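Local coordinates for protein EmrA (PDB 4TKO) that acts as the periplasmic adaptor of a major facilitator superfamily multidrug efflux pump and probably takes part in exporting foreign compounds across the cell envelope, at residues A[12-18]-A[255-261]; A[271-277]-A[289-295]; A[229-235]-A[246-251]; A[46-51]-A[220-224]. All coordinates share one frame; numbering follows the deposited sequence.

Contact 1: A[12-18]-A[255-261]; sequences AVFVKAD and SFYVEVL
With its CG placed between the backbone N and the carbonyl carbon (chi1 64°), Y257 turns its ring back over K16 CB on the neighbouring strand, while K16 sets its CG anti to its own carbonyl carbon (chi1 -57°) and so passes it 4.0 Å from E259 CB. The CH-pi contact runs 4.0 Å from K16 CB to the centroid of the Y257 ring. Both residues belong to an antiparallel ladder in the beta-barrel part of the adaptor, where strand 7-24 pairs with strand 256-263. K16 N donates to Y257 O at 2.9 Å, and Y257 N returns a bond to K16 O. The next hydrogen-bonded pair is F14 with E259, where F14 N meets E259 O, 2.7 Å away; beyond it, L261 N reaches A12 O.

Alternation gives the ladder two chemically distinct faces. V13, V15, A17, F256, V258 and V260 share the apolar one: branched valines suit extended backbone, small A17 admits the large F256 ring beside it, and V15 CG1 lies 4.0 Å from F256 CD1. Strand 342-347 continues this packing through V344, which touches V13 and V260.

F14, K16, Y257 and E259 form the more polar face. There K16 CD passes 3.5 Å from E259 OE2, while K16 NZ stays 4.5 Å from that oxygen, beyond a salt bridge. K325 makes a cation-pi contact with Y257 and a salt bridge with D18. At the far end, L261 CD1 rests obliquely against the F14 ring, 4.1 Å from CE1.

Contact 2: A[271-277]-A[289-295]; sequences KVGNKAY and EGVVEEI
V272 and G273 form the middle of a type II turn from K271 to N274 that docks on V292, after which residues 275-277 run antiparallel to strand 289-295 at 127°. G273 takes the turn's third position with phi 109°, where a side chain would collide with the preceding carbonyl oxygen, so glycine fits. Its N bonds V292 O at 2.9 Å, and V292 N bonds N274 O, also at 2.9 Å. V292 is buried against the turn: CG2 lies 3.9 Å from N274 CB, and V272 reaches over the strand with CG2 3.8 Å from E294 CA.

The two strands are the arms of a beta hairpin within the AaeA-like beta-barrel. On its buried face A276 stands opposite G290, a pairing of small residues, with G290 N bonded to A276 O at 2.9 Å. On the other face Y277 and E289 lie side by side, CE1 of the ring 3.8 Å from E289 CG; E289 reaches along it because its chain is extended, with CG anti to the backbone N (chi1 178°). K275 NZ is modelled beside E289 OE2 as a salt bridge, but too closely for its geometry to be trusted. N274 ND2 is bonded outside the hairpin, to R347 O and T349 OG1.

Contact 3: A[229-235]-A[246-251]; sequences VVAKRFI and PAFALV
A247 O receives the backbone N-H of F234 in a nearly straight bond, 2.7 Å long with 173° at the hydrogen. It closes one end of an antiparallel ladder between strands 228-233 and 246-251, consistent with the barrel-sandwich hybrid, the lipoyl-like domain of membrane fusion proteins. At the other end V229 and V251 exchange two bonds, V229 N to V251 O at 3.0 Å and V251 N to V229 O. Between these ends lies a classic beta bulge, in which A231 and K232 together face A249. A231 N donates to A249 O at 2.7 Å, whereas the oxygen that accepts from A249 N is that of K232. The extra residue shifts the register by one, and the small A231 fits there, its CB turned toward the partner strand and meeting V251 CG2.

F248 dominates one face. With CG anti to its carbonyl carbon (chi1 -54°), its ring comes to lie among V230, R233 and I235. V230 CG1 approaches the ring edge, 3.7 Å from CD2. R233 runs alongside, with CD 3.5 Å from CE2 of the F248 ring; its methylenes cover the ring while NE forms a salt bridge with D37. Beyond the contact, L48 and A49 of strand 47-51 pack on the same ring. I235 meets F248 at about a right angle, CD1 lying 3.9 Å from ring atom CE1 and 3.8 Å from A247 CB.

Contact 4: A[46-51]-A[220-224]; sequences EALAKL and TVLIA
The root of the long helical hairpin is tied together here: strand 47-51 leads into helix 54-68, strand 221-223 follows helix 202-218, and segments separated by 168 residues meet as antiparallel neighbours at 158°. At the end nearer the helices, L51 N donates to T220 O at 2.8 Å. L48 N donates to L222 O, also at 2.8 Å. At the opposite end A224 N bonds E46 O, again at 2.8 Å, so backbone bonds span the whole pairing. Three CA-H groups add weaker contacts, among them K50 CA, which lies 3.4 Å from T220 O.

These strands form one edge of a four-stranded sheet in the barrel-sandwich hybrid, with 221-223 outermost and 29-34 on the other side of 47-51. The more exposed face carries A47, K50, V221 and I223. V221 sets CG1 anti to its backbone N (chi1 -179°) and directs it to A47 CB at 3.7 Å, the alanine being small enough to sit beside the branched valine; V221 CG2 meets the methylene CG of K50 at 4.2 Å, and the bent lysine chain stays alongside the valine.

Inward, the buried L222 turns its apolar side chain to F248 of strand 246-251. L48 extends CD2 to A224 CB, 4.1 Å away, where alanine leaves room for a leucine branch. Polar ends are held locally: E46 forms a salt bridge with K36 and accepts from K43 N, and T220 OG1 hydrogen-bonds I217 O, in the last turn of helix 202-218.

Overall arrangement
Contacts 1 and 2 lie in the beta-barrel, contacts 3 and 4 in the barrel-sandwich hybrid, contact 4 at the root of the helical hairpin. Contact 3 is the most buried; the others are partly buried. Contact 1 sets an apolar face against a more polar one, whereas contact 4 is mostly apolar even on its outer face. Contacts 1, 2 and 3 belong to one curled antiparallel sheet, contact 4 to a separate four-stranded one. F256 of contact 1 packs on V229 and V251 of contact 3, while F248 of contact 3 meets L222, L48 and A49 of contact 4, so aromatic rings bridge successive parts. Contact 2 touches none of the others; turn bonds and an uncertain ion pair distinguish its chemistry.

Contact 1: A[12-18]-A[255-261]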
# COMPACT_ATOMS: atom_id res chain seq x y z
N ALA A 12 -20.78 42.75 -37.91
CA ALA A 12 -19.47 42.11 -37.81
C ALA A 12 -19.25 41.64 -36.38
O ALA A 12 -18.50 42.28 -35.60
CB ALA A 12 -18.36 43.09 -38.25
N VAL A 13 -19.91 40.55 -36.01
CA VAL A 13 -19.85 40.07 -34.63
C VAL A 13 -19.37 38.62 -34.55
O VAL A 13 -19.86 37.73 -35.25
CB VAL A 13 -21.23 40.23 -33.90
CG1 VAL A 13 -22.26 40.94 -34.77
CG2 VAL A 13 -21.77 38.89 -33.44
N PHE A 14 -18.38 38.38 -33.69
CA PHE A 14 -17.86 37.03 -33.51
C PHE A 14 -17.90 36.66 -32.06
O PHE A 14 -17.34 37.37 -31.22
CB PHE A 14 -16.43 36.91 -34.03
CG PHE A 14 -16.25 37.46 -35.40
CD1 PHE A 14 -16.07 38.82 -35.60
CD2 PHE A 14 -16.33 36.62 -36.51
CE1 PHE A 14 -15.95 39.33 -36.87
CE2 PHE A 14 -16.20 37.12 -37.76
CZ PHE A 14 -16.01 38.48 -37.95
N VAL A 15 -18.58 35.55 -31.76
CA VAL A 15 -18.51 34.99 -30.42
C VAL A 15 -17.13 34.33 -30.24
O VAL A 15 -16.72 33.43 -30.99
CB VAL A 15 -19.67 33.99 -30.16
CG1 VAL A 15 -19.54 33.35 -28.82
CG2 VAL A 15 -21.00 34.70 -30.26
N LYS A 16 -16.40 34.79 -29.23
CA LYS A 16 -15.06 34.27 -28.97
C LYS A 16 -14.90 33.76 -27.55
O LYS A 16 -15.73 34.03 -26.68
CB LYS A 16 -14.01 35.34 -29.27
CG LYS A 16 -14.08 35.89 -30.69
CD LYS A 16 -12.74 36.43 -31.15
CE LYS A 16 -11.72 35.31 -31.33
NZ LYS A 16 -10.42 35.82 -31.83
N ALA A 17 -13.82 33.01 -27.31
CA ALA A 17 -13.55 32.44 -26.00
C ALA A 17 -12.14 32.77 -25.53
O ALA A 17 -11.16 32.39 -26.18
CB ALA A 17 -13.77 30.93 -26.02
N ASP A 18 -12.04 33.47 -24.41
CA ASP A 18 -10.74 33.82 -23.84
C ASP A 18 -9.99 32.58 -23.35
O ASP A 18 -8.92 32.26 -23.85
CB ASP A 18 -10.91 34.82 -22.70
CG ASP A 18 -10.70 36.25 -23.14
OD1 ASP A 18 -9.93 36.47 -24.10
OD2 ASP A 18 -11.29 37.16 -22.53
N SER A 255 -16.20 32.18 -19.93
CA SER A 255 -15.10 32.70 -20.74
C SER A 255 -15.59 33.48 -21.95
O SER A 255 -14.90 34.36 -22.45
CB SER A 255 -14.19 31.56 -21.22
OG SER A 255 -13.52 30.96 -20.13
N PHE A 256 -16.79 33.13 -22.43
CA PHE A 256 -17.33 33.74 -23.63
C PHE A 256 -17.50 35.27 -23.59
O PHE A 256 -17.94 35.87 -22.59
CB PHE A 256 -18.69 33.13 -23.95
CG PHE A 256 -18.63 31.73 -24.48
CD1 PHE A 256 -17.94 31.45 -25.65
CD2 PHE A 256 -19.32 30.71 -23.84
CE1 PHE A 256 -17.90 30.15 -26.17
CE2 PHE A 256 -19.30 29.42 -24.36
CZ PHE A 256 -18.59 29.14 -25.53
N TYR A 257 -17.16 35.89 -24.72
CA TYR A 257 -17.45 37.29 -24.97
C TYR A 257 -17.77 37.47 -26.43
O TYR A 257 -17.57 36.56 -27.25
CB TYR A 257 -16.29 38.20 -24.57
CG TYR A 257 -15.03 37.98 -25.36
CD1 TYR A 257 -14.23 36.88 -25.12
CD2 TYR A 257 -14.63 38.88 -26.34
CE1 TYR A 257 -13.08 36.67 -25.82
CE2 TYR A 257 -13.46 38.68 -27.06
CZ TYR A 257 -12.69 37.56 -26.79
OH TYR A 257 -11.52 37.32 -27.47
N VAL A 258 -18.27 38.65 -26.77
CA VAL A 258 -18.55 38.95 -28.16
C VAL A 258 -17.53 39.94 -28.63
O VAL A 258 -17.17 40.88 -27.90
CB VAL A 258 -19.96 39.49 -28.36
CG1 VAL A 258 -20.15 39.96 -29.79
CG2 VAL A 258 -20.97 38.42 -28.00
N GLU A 259 -17.00 39.69 -29.83
CA GLU A 259 -16.04 40.59 -30.43
C GLU A 259 -16.69 41.24 -31.63
O GLU A 259 -17.22 40.57 -32.53
CB GLU A 259 -14.77 39.86 -30.83
CG GLU A 259 -13.67 40.79 -31.37
CD GLU A 259 -12.69 40.09 -32.33
OE1 GLU A 259 -11.48 40.42 -32.29
OE2 GLU A 259 -13.13 39.23 -33.13
N VAL A 260 -16.65 42.56 -31.63
CA VAL A 260 -17.30 43.33 -32.67
C VAL A 260 -16.24 44.13 -33.41
O VAL A 260 -15.39 44.77 -32.78
CB VAL A 260 -18.38 44.24 -32.07
CG1 VAL A 260 -18.96 45.13 -33.11
CG2 VAL A 260 -19.47 43.37 -31.46
N LEU A 261 -16.27 44.05 -34.74
CA LEU A 261 -15.38 44.87 -35.57
C LEU A 261 -16.13 46.10 -36.05
O LEU A 261 -16.94 46.03 -36.97
CB LEU A 261 -14.85 44.09 -36.77
CG LEU A 261 -13.92 42.98 -36.30
CD1 LEU A 261 -13.20 42.37 -37.46
CD2 LEU A 261 -12.95 43.54 -35.26

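Contact 2: A[271-277]-A[289-295]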
# COMPACT_ATOMS: atom_id res chain seq x y z
N LYS A 271 -17.84 53.88 -25.78
CA LYS A 271 -16.88 53.97 -24.70
C LYS A 271 -17.00 52.81 -23.70
O LYS A 271 -18.08 52.26 -23.50
CB LYS A 271 -17.08 55.32 -24.00
CG LYS A 271 -16.33 55.49 -22.69
CD LYS A 271 -17.31 55.63 -21.52
CE LYS A 271 -18.33 56.73 -21.77
NZ LYS A 271 -19.39 56.71 -20.72
N VAL A 272 -15.88 52.43 -23.11
CA VAL A 272 -15.89 51.36 -22.12
C VAL A 272 -16.95 51.65 -21.07
O VAL A 272 -17.04 52.77 -20.55
CB VAL A 272 -14.52 51.18 -21.42
CG1 VAL A 272 -14.66 50.28 -20.22
CG2 VAL A 272 -13.50 50.63 -22.40
N GLY A 273 -17.76 50.65 -20.78
CA GLY A 273 -18.81 50.78 -19.79
C GLY A 273 -20.19 50.81 -20.41
O GLY A 273 -21.20 50.57 -19.73
N ASN A 274 -20.24 51.08 -21.71
CA ASN A 274 -21.52 51.28 -22.36
C ASN A 274 -22.29 50.00 -22.57
O ASN A 274 -21.70 48.96 -22.83
CB ASN A 274 -21.34 52.01 -23.69
CG ASN A 274 -21.07 53.49 -23.52
OD1 ASN A 274 -20.54 53.92 -22.49
ND2 ASN A 274 -21.46 54.28 -24.50
N LYS A 275 -23.61 50.08 -22.44
CA LYS A 275 -24.49 48.94 -22.69
C LYS A 275 -24.30 48.44 -24.10
O LYS A 275 -23.81 49.17 -24.96
CB LYS A 275 -25.96 49.32 -22.48
CG LYS A 275 -26.49 49.05 -21.07
CD LYS A 275 -26.47 47.56 -20.79
CE LYS A 275 -27.51 47.17 -19.77
NZ LYS A 275 -27.53 45.69 -19.63
N ALA A 276 -24.68 47.19 -24.33
CA ALA A 276 -24.64 46.64 -25.67
C ALA A 276 -25.62 45.49 -25.73
O ALA A 276 -25.96 44.90 -24.70
CB ALA A 276 -23.25 46.18 -26.02
N TYR A 277 -26.05 45.17 -26.95
CA TYR A 277 -27.14 44.24 -27.16
C TYR A 277 -26.87 43.33 -28.36
O TYR A 277 -26.63 43.81 -29.47
CB TYR A 277 -28.44 45.02 -27.34
CG TYR A 277 -28.74 45.86 -26.11
CD1 TYR A 277 -29.29 45.28 -24.97
CD2 TYR A 277 -28.43 47.22 -26.06
CE1 TYR A 277 -29.54 46.02 -23.84
CE2 TYR A 277 -28.68 47.97 -24.92
CZ TYR A 277 -29.24 47.36 -23.81
OH TYR A 277 -29.50 48.08 -22.68
N GLU A 289 -26.87 40.46 -23.72
CA GLU A 289 -26.79 41.82 -23.22
C GLU A 289 -25.44 42.00 -22.54
O GLU A 289 -24.96 41.09 -21.86
CB GLU A 289 -27.95 42.07 -22.27
CG GLU A 289 -28.01 43.42 -21.59
CD GLU A 289 -29.31 43.59 -20.80
OE1 GLU A 289 -30.37 43.11 -21.28
OE2 GLU A 289 -29.27 44.19 -19.70
N GLY A 290 -24.82 43.15 -22.73
CA GLY A 290 -23.53 43.37 -22.09
C GLY A 290 -23.04 44.80 -22.10
O GLY A 290 -23.75 45.71 -22.55
N VAL A 291 -21.82 44.97 -21.61
CA VAL A 291 -21.14 46.26 -21.65
C VAL A 291 -19.82 46.17 -22.41
O VAL A 291 -19.23 45.10 -22.55
CB VAL A 291 -20.80 46.79 -20.24
CG1 VAL A 291 -22.01 47.44 -19.62
CG2 VAL A 291 -20.24 45.66 -19.39
N VAL A 292 -19.36 47.33 -22.86
CA VAL A 292 -18.10 47.42 -23.56
C VAL A 292 -16.95 47.27 -22.58
O VAL A 292 -16.76 48.10 -21.70
CB VAL A 292 -18.01 48.74 -24.30
CG1 VAL A 292 -16.81 48.74 -25.22
CG2 VAL A 292 -19.30 48.94 -25.08
N GLU A 293 -16.17 46.20 -22.75
CA GLU A 293 -15.08 45.88 -21.84
C GLU A 293 -13.81 46.61 -22.25
O GLU A 293 -13.10 47.15 -21.40
CB GLU A 293 -14.85 44.36 -21.79
CG GLU A 293 -13.89 43.88 -20.69
CD GLU A 293 -13.92 42.37 -20.47
OE1 GLU A 293 -14.55 41.64 -21.26
OE2 GLU A 293 -13.30 41.91 -19.49
N GLU A 294 -13.51 46.64 -23.55
CA GLU A 294 -12.34 47.37 -24.02
C GLU A 294 -12.34 47.65 -25.53
O GLU A 294 -13.03 46.99 -26.30
CB GLU A 294 -11.06 46.62 -23.65
CG GLU A 294 -10.64 45.52 -24.61
CD GLU A 294 -9.25 44.99 -24.29
OE1 GLU A 294 -9.02 43.77 -24.44
OE2 GLU A 294 -8.39 45.80 -23.88
N ILE A 295 -11.58 48.66 -25.92
CA ILE A 295 -11.43 49.03 -27.33
C ILE A 295 -9.97 49.14 -27.72
O ILE A 295 -9.23 49.92 -27.12
CB ILE A 295 -12.09 50.36 -27.66
CG1 ILE A 295 -13.48 50.45 -27.05
CG2 ILE A 295 -12.12 50.55 -29.17
CD1 ILE A 295 -14.18 51.74 -27.36

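Contact 3: A[229-235]-A[246-251]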
# COMPACT_ATOMS: atom_id res chain seq x y z
N VAL A 229 -18.38 23.73 -22.79
CA VAL A 229 -18.86 23.31 -24.10
C VAL A 229 -17.69 22.89 -24.97
O VAL A 229 -16.60 23.47 -24.89
CB VAL A 229 -19.69 24.43 -24.80
CG1 VAL A 229 -20.62 25.08 -23.80
CG2 VAL A 229 -18.80 25.47 -25.37
N VAL A 230 -17.91 21.88 -25.80
CA VAL A 230 -16.83 21.34 -26.61
C VAL A 230 -16.54 22.26 -27.77
O VAL A 230 -17.32 22.37 -28.71
CB VAL A 230 -17.14 19.94 -27.14
CG1 VAL A 230 -15.96 19.41 -27.90
CG2 VAL A 230 -17.46 19.03 -25.99
N ALA A 231 -15.40 22.92 -27.68
CA ALA A 231 -14.98 23.93 -28.64
C ALA A 231 -14.30 23.32 -29.86
O ALA A 231 -14.33 23.91 -30.94
CB ALA A 231 -14.04 24.93 -27.96
N LYS A 232 -13.66 22.16 -29.67
CA LYS A 232 -12.98 21.45 -30.75
C LYS A 232 -12.90 19.96 -30.43
O LYS A 232 -12.86 19.57 -29.26
CB LYS A 232 -11.56 22.01 -30.98
CG LYS A 232 -11.52 23.47 -31.43
CD LYS A 232 -10.87 23.65 -32.81
CE LYS A 232 -11.26 24.99 -33.48
NZ LYS A 232 -12.57 24.88 -34.21
N ARG A 233 -12.89 19.14 -31.47
CA ARG A 233 -12.65 17.72 -31.31
C ARG A 233 -11.55 17.26 -32.25
O ARG A 233 -11.67 17.36 -33.47
CB ARG A 233 -13.92 16.90 -31.57
CG ARG A 233 -13.63 15.41 -31.64
CD ARG A 233 -14.87 14.58 -31.44
NE ARG A 233 -15.71 14.58 -32.64
CZ ARG A 233 -15.50 13.81 -33.70
NH1 ARG A 233 -14.48 12.97 -33.72
NH2 ARG A 233 -16.31 13.90 -34.75
N PHE A 234 -10.46 16.75 -31.69
CA PHE A 234 -9.30 16.44 -32.50
C PHE A 234 -9.22 14.98 -32.87
O PHE A 234 -8.34 14.58 -33.61
CB PHE A 234 -8.02 16.83 -31.77
CG PHE A 234 -7.93 18.28 -31.45
CD1 PHE A 234 -7.76 19.22 -32.45
CD2 PHE A 234 -8.00 18.71 -30.14
CE1 PHE A 234 -7.67 20.56 -32.14
CE2 PHE A 234 -7.90 20.06 -29.83
CZ PHE A 234 -7.74 20.98 -30.83
N ILE A 235 -10.12 14.18 -32.33
CA ILE A 235 -9.96 12.73 -32.47
C ILE A 235 -11.14 12.06 -33.14
O ILE A 235 -12.27 12.53 -33.07
CB ILE A 235 -9.73 12.04 -31.11
CG1 ILE A 235 -10.89 12.37 -30.17
CG2 ILE A 235 -8.42 12.49 -30.51
CD1 ILE A 235 -10.94 11.56 -28.90
N PRO A 246 -3.85 16.28 -27.02
CA PRO A 246 -5.16 16.93 -27.02
C PRO A 246 -6.24 16.16 -27.80
O PRO A 246 -6.07 15.82 -28.97
CB PRO A 246 -4.87 18.28 -27.69
CG PRO A 246 -3.43 18.52 -27.45
CD PRO A 246 -2.81 17.16 -27.57
N ALA A 247 -7.35 15.90 -27.13
CA ALA A 247 -8.49 15.20 -27.71
C ALA A 247 -9.66 16.17 -27.96
O ALA A 247 -10.27 16.13 -29.03
CB ALA A 247 -8.92 14.06 -26.79
N PHE A 248 -9.98 17.00 -26.96
CA PHE A 248 -10.98 18.06 -27.12
C PHE A 248 -10.46 19.37 -26.58
O PHE A 248 -9.48 19.41 -25.82
CB PHE A 248 -12.30 17.74 -26.40
CG PHE A 248 -12.89 16.41 -26.77
CD1 PHE A 248 -12.39 15.24 -26.22
CD2 PHE A 248 -13.96 16.34 -27.64
CE1 PHE A 248 -12.94 14.02 -26.56
CE2 PHE A 248 -14.52 15.13 -27.98
CZ PHE A 248 -14.02 13.97 -27.44
N ALA A 249 -11.15 20.44 -26.95
CA ALA A 249 -11.03 21.70 -26.25
C ALA A 249 -12.35 22.02 -25.52
O ALA A 249 -13.42 21.92 -26.11
CB ALA A 249 -10.66 22.79 -27.20
N LEU A 250 -12.26 22.37 -24.25
CA LEU A 250 -13.44 22.68 -23.46
C LEU A 250 -13.44 24.13 -23.06
O LEU A 250 -12.44 24.64 -22.57
CB LEU A 250 -13.52 21.81 -22.22
CG LEU A 250 -14.94 21.50 -21.77
CD1 LEU A 250 -15.69 20.80 -22.88
CD2 LEU A 250 -14.90 20.64 -20.53
N VAL A 251 -14.57 24.80 -23.27
CA VAL A 251 -14.69 26.21 -22.96
C VAL A 251 -15.54 26.39 -21.70
O VAL A 251 -16.63 25.83 -21.57
CB VAL A 251 -15.33 26.99 -24.13
CG1 VAL A 251 -15.68 28.43 -23.71
CG2 VAL A 251 -14.39 26.97 -25.32

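Contact 4: A[46-51]-A[220-224]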
# COMPACT_ATOMS: atom_id res chain seq x y z
N GLU A 46 -18.88 13.85 -16.99
CA GLU A 46 -19.33 13.13 -18.18
C GLU A 46 -18.18 12.51 -18.95
O GLU A 46 -17.08 13.09 -19.01
CB GLU A 46 -20.11 14.05 -19.12
CG GLU A 46 -21.43 14.58 -18.58
CD GLU A 46 -22.36 15.07 -19.68
OE1 GLU A 46 -22.85 16.22 -19.57
OE2 GLU A 46 -22.60 14.32 -20.66
N ALA A 47 -18.42 11.34 -19.54
CA ALA A 47 -17.45 10.75 -20.45
C ALA A 47 -17.54 11.43 -21.80
O ALA A 47 -18.64 11.69 -22.29
CB ALA A 47 -17.67 9.27 -20.61
N LEU A 48 -16.39 11.73 -22.38
CA LEU A 48 -16.34 12.38 -23.67
C LEU A 48 -15.92 11.38 -24.71
O LEU A 48 -16.39 11.43 -25.84
CB LEU A 48 -15.37 13.56 -23.66
CG LEU A 48 -15.54 14.54 -22.49
CD1 LEU A 48 -14.45 15.57 -22.50
CD2 LEU A 48 -16.90 15.24 -22.54
N ALA A 49 -15.04 10.46 -24.31
CA ALA A 49 -14.50 9.49 -25.25
C ALA A 49 -13.84 8.34 -24.51
O ALA A 49 -13.65 8.41 -23.30
CB ALA A 49 -13.52 10.14 -26.15
N LYS A 50 -13.48 7.28 -25.23
CA LYS A 50 -12.99 6.09 -24.55
C LYS A 50 -11.96 5.36 -25.39
O LYS A 50 -12.08 5.29 -26.61
CB LYS A 50 -14.17 5.18 -24.21
CG LYS A 50 -13.82 3.81 -23.72
CD LYS A 50 -14.78 2.78 -24.31
CE LYS A 50 -15.16 1.72 -23.28
NZ LYS A 50 -16.08 2.28 -22.24
N LEU A 51 -10.93 4.83 -24.73
CA LEU A 51 -9.91 4.04 -25.40
C LEU A 51 -10.16 2.54 -25.23
O LEU A 51 -10.84 2.11 -24.31
CB LEU A 51 -8.52 4.39 -24.88
CG LEU A 51 -8.04 5.86 -25.00
CD1 LEU A 51 -6.64 6.03 -24.43
CD2 LEU A 51 -8.08 6.35 -26.44
N THR A 220 -8.64 5.20 -19.26
CA THR A 220 -8.96 4.99 -20.66
C THR A 220 -10.28 5.67 -20.98
O THR A 220 -10.63 5.83 -22.15
CB THR A 220 -9.03 3.51 -21.05
OG1 THR A 220 -9.96 2.83 -20.20
CG2 THR A 220 -7.66 2.85 -20.93
N VAL A 221 -11.00 6.11 -19.96
CA VAL A 221 -12.16 6.94 -20.22
C VAL A 221 -11.87 8.40 -19.92
O VAL A 221 -11.61 8.78 -18.79
CB VAL A 221 -13.40 6.50 -19.42
CG1 VAL A 221 -14.57 7.40 -19.77
CG2 VAL A 221 -13.75 5.05 -19.73
N LEU A 222 -11.91 9.21 -20.96
CA LEU A 222 -11.75 10.65 -20.84
C LEU A 222 -12.99 11.34 -20.26
O LEU A 222 -13.99 11.49 -20.95
CB LEU A 222 -11.43 11.22 -22.22
CG LEU A 222 -11.23 12.73 -22.30
CD1 LEU A 222 -10.24 13.20 -21.23
CD2 LEU A 222 -10.75 13.11 -23.67
N ILE A 223 -12.93 11.78 -19.01
CA ILE A 223 -14.09 12.45 -18.43
C ILE A 223 -13.82 13.94 -18.30
O ILE A 223 -12.67 14.35 -18.23
CB ILE A 223 -14.49 11.87 -17.05
CG1 ILE A 223 -13.55 12.34 -15.95
CG2 ILE A 223 -14.54 10.36 -17.09
CD1 ILE A 223 -13.98 11.89 -14.58
N ALA A 224 -14.89 14.73 -18.27
CA ALA A 224 -14.77 16.19 -18.28
C ALA A 224 -14.45 16.74 -16.89
O ALA A 224 -15.12 16.41 -15.91
CB ALA A 224 -16.04 16.82 -18.81